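Local coordinates for protein Esterase/lipase (Uncultured bacterium, PDB 3K6K) that probably hydrolyses carboxylic ester bonds, as an esterase or lipase of the alpha/beta hydrolase fold related to hormone-sensitive lipase, at residues E262-A266 and A267-V271; L48-R51 and F52-E56; K298-C301 and H302-A306. All blocks are in the same frame, centred on the assembly; numbering follows the deposited sequence.

Contact 1 of 3, residues E262-A266 and A267-V271. With SO4 (sulfate ion), chain F.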
loop_
_atom_site.group_PDB
_atom_site.type_symbol
_atom_site.label_atom_id
_atom_site.label_comp_id
_atom_site.label_asym_id
_atom_site.label_seq_id
_atom_site.Cartn_x
_atom_site.Cartn_y
_atom_site.Cartn_z
ATOM N N GLU A 262 -5.021 -5.998 -2.701
ATOM C CA GLU A 262 -4.802 -7.018 -3.701
ATOM C C GLU A 262 -5.894 -6.961 -4.791
ATOM O O GLU A 262 -5.601 -6.749 -6.012
ATOM C CB GLU A 262 -4.775 -8.410 -3.058
ATOM C CG GLU A 262 -4.320 -9.509 -3.985
ATOM C CD GLU A 262 -4.120 -10.757 -3.238
ATOM O OE1 GLU A 262 -2.996 -11.069 -2.868
ATOM O OE2 GLU A 262 -5.114 -11.408 -2.917
ATOM N N ARG A 263 -7.143 -7.056 -4.342
ATOM C CA ARG A 263 -8.251 -7.296 -5.206
ATOM C C ARG A 263 -8.694 -6.004 -5.869
ATOM O O ARG A 263 -9.081 -5.953 -7.067
ATOM C CB ARG A 263 -9.418 -7.972 -4.452
ATOM C CG ARG A 263 -9.002 -9.277 -3.663
ATOM C CD ARG A 263 -8.260 -10.321 -4.573
ATOM N NE ARG A 263 -7.883 -11.524 -3.804
ATOM C CZ ARG A 263 -8.723 -12.515 -3.478
ATOM N NH1 ARG A 263 -9.990 -12.467 -3.883
ATOM N NH2 ARG A 263 -8.303 -13.553 -2.743
ATOM N N ALA A 264 -8.642 -4.926 -5.134
ATOM C CA ALA A 264 -9.021 -3.693 -5.811
ATOM C C ALA A 264 -7.963 -3.395 -6.946
ATOM O O ALA A 264 -8.326 -3.027 -8.077
ATOM C CB ALA A 264 -9.199 -2.607 -4.860
ATOM N N GLY A 265 -6.684 -3.635 -6.678
ATOM C CA GLY A 265 -5.640 -3.289 -7.648
ATOM C C GLY A 265 -5.805 -4.152 -8.878
ATOM O O GLY A 265 -5.698 -3.650 -9.977
ATOM N N ALA A 266 -6.153 -5.425 -8.676
ATOM C CA ALA A 266 -6.273 -6.401 -9.771
ATOM C C ALA A 266 -7.518 -6.141 -10.595
ATOM O O ALA A 266 -7.594 -6.579 -11.755
ATOM C CB ALA A 266 -6.311 -7.863 -9.218
ATOM N N ALA A 267 -8.495 -5.475 -9.983
ATOM C CA ALA A 267 -9.701 -5.013 -10.669
ATOM C C ALA A 267 -9.438 -3.698 -11.392
ATOM O O ALA A 267 -10.332 -3.120 -12.005
ATOM C CB ALA A 267 -10.843 -4.856 -9.690
ATOM N N GLY A 268 -8.206 -3.206 -11.308
ATOM C CA GLY A 268 -7.838 -1.968 -12.027
ATOM C C GLY A 268 -8.198 -0.693 -11.298
ATOM O O GLY A 268 -8.372 0.298 -11.916
ATOM N N VAL A 269 -8.304 -0.742 -9.971
ATOM C CA VAL A 269 -8.552 0.448 -9.141
ATOM C C VAL A 269 -7.185 0.986 -8.706
ATOM O O VAL A 269 -6.309 0.193 -8.423
ATOM C CB VAL A 269 -9.427 0.049 -7.879
ATOM C CG1 VAL A 269 -9.616 1.194 -6.945
ATOM C CG2 VAL A 269 -10.767 -0.410 -8.282
ATOM N N SER A 270 -6.988 2.303 -8.677
ATOM C CA SER A 270 -5.745 2.886 -8.078
ATOM C C SER A 270 -5.790 2.625 -6.580
ATOM O O SER A 270 -6.834 2.833 -5.969
ATOM C CB SER A 270 -5.672 4.373 -8.301
ATOM O OG SER A 270 -4.514 4.904 -7.703
ATOM N N VAL A 271 -4.696 2.134 -5.990
ATOM C CA VAL A 271 -4.729 1.877 -4.578
ATOM C C VAL A 271 -3.408 2.248 -3.969
ATOM O O VAL A 271 -2.334 1.850 -4.446
ATOM C CB VAL A 271 -5.029 0.389 -4.198
ATOM C CG1 VAL A 271 -5.090 0.256 -2.679
ATOM C CG2 VAL A 271 -6.366 -0.086 -4.749
HETATM S S SO4 F . -10.374 -16.080 -1.854
HETATM O O1 SO4 F . -9.439 -16.203 -0.731
HETATM O O2 SO4 F . -9.759 -16.746 -3.024
HETATM O O3 SO4 F . -11.699 -16.600 -1.479
HETATM O O4 SO4 F . -10.629 -14.697 -2.228
HETATM O O HOH W 1 -4.725 -1.164 -10.101
#
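Ala264 meets Val269 and Val271 where helix 254-266 ends and the chain turns back into strand 271-276. The apolar part is small. Ala264 CB lies 3.8 Å from Val271 CG2 and packs on CB of Val269. Val271 CG2 is anti to its own carbonyl carbon, which turns that methyl onto the helix. Met243 of strand 243-248 touches all three side chains.

Backbone bonds close the helix. Val269 N gives a fairly straight bond of 3.0 Å to Ala264 O. Gly268 N bonds Gly265 O at 2.9 Å. Together they form a Schellman motif. Gly268 has positive phi (84°), where a side chain would jam against the preceding carbonyl. Water 1 donates to Gly265 O and Val269 O and bridges the turn.

The charged contacts run through Arg263. Its NE bonds Glu262 OE2 at 2.9 Å, in the guanidinium plane and on the anti lone pair of the carboxylate. NH1 and NH2 both grip O4 of a sulfate ion at the edge of the group, NH2 at 2.6 Å. Arg194 also binds this sulfate. Replacing Arg263 by an alanine is likely to leave Glu262 OE2 without its salt-bridge mate and the sulfate without two of its donors. Trp195 of the second subunit makes a cation-pi contact with Arg263, and Val271 pairs with an antiparallel strand of that subunit, which carries the sheet across the interface.

Contact 2 of 3, residues L48-R51 and F52-E56. With SO4 (sulfate ion), chain E.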
loop_
_atom_site.group_PDB
_atom_site.type_symbol
_atom_site.label_atom_id
_atom_site.label_comp_id
_atom_site.label_asym_id
_atom_site.label_seq_id
_atom_site.Cartn_x
_atom_site.Cartn_y
_atom_site.Cartn_z
ATOM N N LEU A 48 -17.341 8.383 27.036
ATOM C CA LEU A 48 -15.891 8.439 26.910
ATOM C C LEU A 48 -15.496 9.354 25.725
ATOM O O LEU A 48 -14.634 10.234 25.853
ATOM C CB LEU A 48 -15.345 7.020 26.769
ATOM C CG LEU A 48 -13.852 6.689 26.881
ATOM C CD1 LEU A 48 -13.673 5.381 27.702
ATOM C CD2 LEU A 48 -13.133 6.579 25.512
ATOM N N CYS A 49 -16.166 9.216 24.592
ATOM C CA CYS A 49 -15.771 10.015 23.433
ATOM C C CYS A 49 -15.945 11.546 23.539
ATOM O O CYS A 49 -15.112 12.265 22.994
ATOM C CB CYS A 49 -16.353 9.457 22.138
ATOM S SG CYS A 49 -15.659 7.866 21.763
ATOM N N GLU A 50 -16.972 12.032 24.247
ATOM C CA GLU A 50 -17.112 13.475 24.542
ATOM C C GLU A 50 -15.856 14.105 25.145
ATOM O O GLU A 50 -15.631 15.296 24.977
ATOM C CB GLU A 50 -18.298 13.738 25.467
ATOM C CG GLU A 50 -19.396 14.586 24.860
ATOM C CD GLU A 50 -20.796 13.926 25.002
ATOM O OE1 GLU A 50 -21.261 13.798 26.166
ATOM O OE2 GLU A 50 -21.413 13.532 23.952
ATOM N N ARG A 51 -15.052 13.301 25.845
ATOM C CA ARG A 51 -13.777 13.736 26.458
ATOM C C ARG A 51 -12.626 14.128 25.502
ATOM O O ARG A 51 -11.713 14.842 25.910
ATOM C CB ARG A 51 -13.225 12.656 27.415
ATOM C CG ARG A 51 -13.510 12.843 28.923
ATOM C CD ARG A 51 -14.877 12.283 29.379
ATOM N NE ARG A 51 -15.960 13.298 29.468
ATOM C CZ ARG A 51 -16.623 13.630 30.589
ATOM N NH1 ARG A 51 -16.318 13.031 31.743
ATOM N NH2 ARG A 51 -17.604 14.546 30.558
ATOM N N PHE A 52 -12.629 13.630 24.271
ATOM C CA PHE A 52 -11.526 13.885 23.356
ATOM C C PHE A 52 -11.697 15.224 22.681
ATOM O O PHE A 52 -12.831 15.627 22.389
ATOM C CB PHE A 52 -11.459 12.798 22.302
ATOM C CG PHE A 52 -10.903 11.504 22.801
ATOM C CD1 PHE A 52 -9.688 11.026 22.318
ATOM C CD2 PHE A 52 -11.582 10.754 23.755
ATOM C CE1 PHE A 52 -9.175 9.807 22.775
ATOM C CE2 PHE A 52 -11.063 9.535 24.214
ATOM C CZ PHE A 52 -9.868 9.067 23.725
ATOM N N PRO A 53 -10.585 15.925 22.414
ATOM C CA PRO A 53 -10.708 17.270 21.850
ATOM C C PRO A 53 -11.190 17.232 20.396
ATOM O O PRO A 53 -11.097 16.188 19.754
ATOM C CB PRO A 53 -9.300 17.841 21.996
ATOM C CG PRO A 53 -8.414 16.654 21.834
ATOM C CD PRO A 53 -9.170 15.524 22.562
ATOM N N ARG A 54 -11.754 18.353 19.940
ATOM C CA ARG A 54 -12.350 18.534 18.616
ATOM C C ARG A 54 -11.672 19.751 17.943
ATOM O O ARG A 54 -11.226 20.656 18.619
ATOM C CB ARG A 54 -13.859 18.758 18.743
ATOM C CG ARG A 54 -14.560 17.621 19.429
ATOM C CD ARG A 54 -15.937 18.012 19.799
ATOM N NE ARG A 54 -16.686 16.994 20.558
ATOM C CZ ARG A 54 -17.979 17.130 20.889
ATOM N NH1 ARG A 54 -18.651 18.238 20.535
ATOM N NH2 ARG A 54 -18.604 16.174 21.564
ATOM N N ALA A 55 -11.540 19.785 16.630
ATOM C CA ALA A 55 -10.714 20.855 16.095
ATOM C C ALA A 55 -11.342 22.239 16.383
ATOM O O ALA A 55 -12.564 22.426 16.283
ATOM C CB ALA A 55 -10.406 20.638 14.614
ATOM N N GLU A 56 -10.490 23.172 16.790
ATOM C CA GLU A 56 -10.935 24.514 17.104
ATOM C C GLU A 56 -11.478 25.079 15.827
ATOM O O GLU A 56 -10.870 24.923 14.776
ATOM C CB GLU A 56 -9.776 25.382 17.613
ATOM C CG GLU A 56 -10.082 26.919 17.673
ATOM C CD GLU A 56 -9.067 27.675 18.566
ATOM O OE1 GLU A 56 -9.448 28.717 19.155
ATOM O OE2 GLU A 56 -7.889 27.224 18.694
HETATM S S SO4 E . -6.736 21.980 16.756
HETATM O O1 SO4 E . -6.085 20.680 16.828
HETATM O O2 SO4 E . -7.075 22.244 15.343
HETATM O O3 SO4 E . -7.882 21.870 17.668
HETATM O O4 SO4 E . -5.918 23.081 17.238
HETATM O O HOH W 2 -15.198 14.733 21.234
#
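Leu48 and Phe52 lie side by side and point the same way at the end of helix 38-49. The Leu48 methyl CD2 touches the ring at CE2, 3.8 Å away. The ring also sets its edge against the helix backbone, with Leu48 O near the ring plane and 3.7 Å from Phe52 CD2. Phe52 CG is anti to the carbonyl carbon (chi1 -75°), and this lays the ring beside Leu48. Val101 of helix 96-110 and the loop residues Tyr286 and Phe289 also touch Phe52.

A type I beta turn runs from Cys49 to Phe52. Phe52 N closes it with a bond of 3.1 Å to Cys49 O.

Glu50 and Arg54 also lie side by side, pointing the same way. Glu50 CG packs 3.7 Å from Arg54 NH2, and the carboxylate and guanidinium planes stand 78° apart. Their charged atoms do not meet: Glu50 OE2 is 4.5 Å from Arg54 NH2. Arg54 uses NE instead, bonding water 2 at 2.8 Å in the plane of its guanidinium. That water also lies within bonding distance of Cys49 O and Phe52 O. Further along, Glu56 N bonds O3 of a sulfate ion at 3.0 Å.

The acid and the base are therefore likely to attract each other only loosely at this surface, while the turn bond, the water and the ring packing give the closer links.

Contact 3 of 3, residues K298-C301 and H302-A306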
loop_
_atom_site.group_PDB
_atom_site.type_symbol
_atom_site.label_atom_id
_atom_site.label_comp_id
_atom_site.label_asym_id
_atom_site.label_seq_id
_atom_site.Cartn_x
_atom_site.Cartn_y
_atom_site.Cartn_z
ATOM N N LYS A 298 -2.637 14.241 8.508
ATOM C CA LYS A 298 -2.026 15.253 7.697
ATOM C C LYS A 298 -1.928 14.723 6.275
ATOM O O LYS A 298 -2.354 15.410 5.340
ATOM C CB LYS A 298 -0.641 15.611 8.247
ATOM C CG LYS A 298 -0.109 17.015 7.822
ATOM C CD LYS A 298 -0.579 18.191 8.794
ATOM C CE LYS A 298 0.354 18.459 10.005
ATOM N NZ LYS A 298 0.162 17.534 11.185
ATOM N N GLU A 299 -1.414 13.498 6.125
ATOM C CA GLU A 299 -1.259 12.890 4.818
ATOM C C GLU A 299 -2.581 12.630 4.085
ATOM O O GLU A 299 -2.655 12.862 2.858
ATOM C CB GLU A 299 -0.449 11.599 4.902
ATOM C CG GLU A 299 0.943 11.840 5.332
ATOM C CD GLU A 299 1.780 10.584 5.448
ATOM O OE1 GLU A 299 2.958 10.759 5.830
ATOM O OE2 GLU A 299 1.291 9.455 5.160
ATOM N N ILE A 300 -3.592 12.153 4.834
ATOM C CA ILE A 300 -4.908 11.872 4.295
ATOM C C ILE A 300 -5.483 13.129 3.709
ATOM O O ILE A 300 -6.097 13.095 2.629
ATOM C CB ILE A 300 -5.898 11.365 5.354
ATOM C CG1 ILE A 300 -5.649 9.887 5.737
ATOM C CG2 ILE A 300 -7.343 11.489 4.838
ATOM C CD1 ILE A 300 -6.132 9.582 7.124
ATOM N N CYS A 301 -5.285 14.237 4.428
ATOM C CA CYS A 301 -5.830 15.518 3.992
ATOM C C CYS A 301 -5.087 15.996 2.757
ATOM O O CYS A 301 -5.710 16.463 1.816
ATOM C CB CYS A 301 -5.867 16.567 5.126
ATOM S SG CYS A 301 -7.205 16.187 6.344
ATOM N N HIS A 302 -3.775 15.859 2.748
ATOM C CA HIS A 302 -3.030 16.200 1.565
ATOM C C HIS A 302 -3.603 15.397 0.365
ATOM O O HIS A 302 -3.849 15.945 -0.735
ATOM C CB HIS A 302 -1.541 15.906 1.781
ATOM C CG HIS A 302 -0.640 16.579 0.788
ATOM N ND1 HIS A 302 -0.198 17.882 0.944
ATOM C CD2 HIS A 302 -0.086 16.132 -0.371
ATOM C CE1 HIS A 302 0.589 18.208 -0.072
ATOM N NE2 HIS A 302 0.665 17.169 -0.888
ATOM N N TRP A 303 -3.822 14.103 0.576
ATOM C CA TRP A 303 -4.355 13.267 -0.455
ATOM C C TRP A 303 -5.684 13.826 -0.883
ATOM O O TRP A 303 -5.945 13.995 -2.082
ATOM C CB TRP A 303 -4.556 11.877 0.056
ATOM C CG TRP A 303 -4.777 10.864 -1.017
ATOM C CD1 TRP A 303 -3.793 10.155 -1.737
ATOM C CD2 TRP A 303 -6.029 10.349 -1.457
ATOM N NE1 TRP A 303 -4.407 9.282 -2.615
ATOM C CE2 TRP A 303 -5.768 9.377 -2.455
ATOM C CE3 TRP A 303 -7.339 10.602 -1.108
ATOM C CZ2 TRP A 303 -6.804 8.652 -3.081
ATOM C CZ3 TRP A 303 -8.341 9.918 -1.744
ATOM C CH2 TRP A 303 -8.074 8.940 -2.718
ATOM N N ILE A 304 -6.532 14.095 0.089
ATOM C CA ILE A 304 -7.851 14.488 -0.253
ATOM C C ILE A 304 -7.769 15.763 -1.047
ATOM O O ILE A 304 -8.270 15.847 -2.155
ATOM C CB ILE A 304 -8.786 14.656 0.964
ATOM C CG1 ILE A 304 -9.267 13.293 1.447
ATOM C CG2 ILE A 304 -10.026 15.517 0.584
ATOM C CD1 ILE A 304 -9.913 13.342 2.815
ATOM N N SER A 305 -7.087 16.754 -0.488
ATOM C CA SER A 305 -7.203 18.090 -1.023
ATOM C C SER A 305 -6.405 18.250 -2.315
ATOM O O SER A 305 -6.359 19.352 -2.868
ATOM C CB SER A 305 -6.847 19.138 0.060
ATOM O OG SER A 305 -5.544 19.615 -0.160
ATOM N N ALA A 306 -5.801 17.164 -2.799
ATOM C CA ALA A 306 -5.113 17.167 -4.084
ATOM C C ALA A 306 -5.817 16.321 -5.176
ATOM O O ALA A 306 -5.281 16.154 -6.270
ATOM C CB ALA A 306 -3.691 16.733 -3.917
#
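Trp303 and Ile300 meet on the buried side of helix 291-305. The Trp303 side chain meets Ile300 through CB, 3.2 Å from Ile300 O, and this oxygen lies obliquely to the ring. Trp303 CG is anti to the backbone N (chi1 -165°), and the ring swings away from the preceding turn. Its NE1 is hydrogen-bonded to Glu272. Arg307 makes a cation-pi contact with the indole. The His302 imidazole likewise leads away from the preceding turn, on the exposed side. Its CB rests 3.4 Å from Glu299 O.

The side-chain packing along the helix is carried by two isoleucines. Ile300 and Ile304 lie side by side and point the same way, with Ile300 CG2 3.8 Å from Ile304 CD1. The backbone keeps them one turn apart. Ile304 N bonds Ile300 O at 2.8 Å, and Trp303 N bonds Glu299 O at 2.8 Å. His302 N to Lys298 O and Ser305 N to Cys301 O complete a run of four i to i+4 bonds. The last is the straightest and, at 2.7 Å, the shortest. Glu299 forms a salt bridge with Lys274 of strand 271-276.

This is the last helix of the alpha/beta hydrolase fold, laid against the central sheet. Ile300, Trp303 and Ile304 face strand 180-184. Ile300 and Trp303 also touch Leu244 of strand 243-248, while Trp303 and Ile304 reach Ile152 of strand 151-156. Helix 96-110 is touched as well, by Ile300 at Leu106 and by Cys301 at Gln109 and Ser110.

Overall arrangement
Along the chain contact 2 comes first, then contact 1, then contact 3. None touches another. Contacts 1 and 2 lie on opposite sides of the chain's centre, with centres 36 Å apart. Contact 3 has its centre 20 Å from that of contact 1 and 22 Å from that of contact 2. Contact 1 leads from helix 254-266 into the strand that is outermost within the chain, 271-276, and contact 3 meets that strand through Glu272 and Lys274. Both also pack on strand 243-248. Contacts 2 and 3 share helix 96-110. Contact 1 reaches the second subunit, so it belongs to the dimer interface, whereas no other chain of the assembly touches contacts 2 and 3.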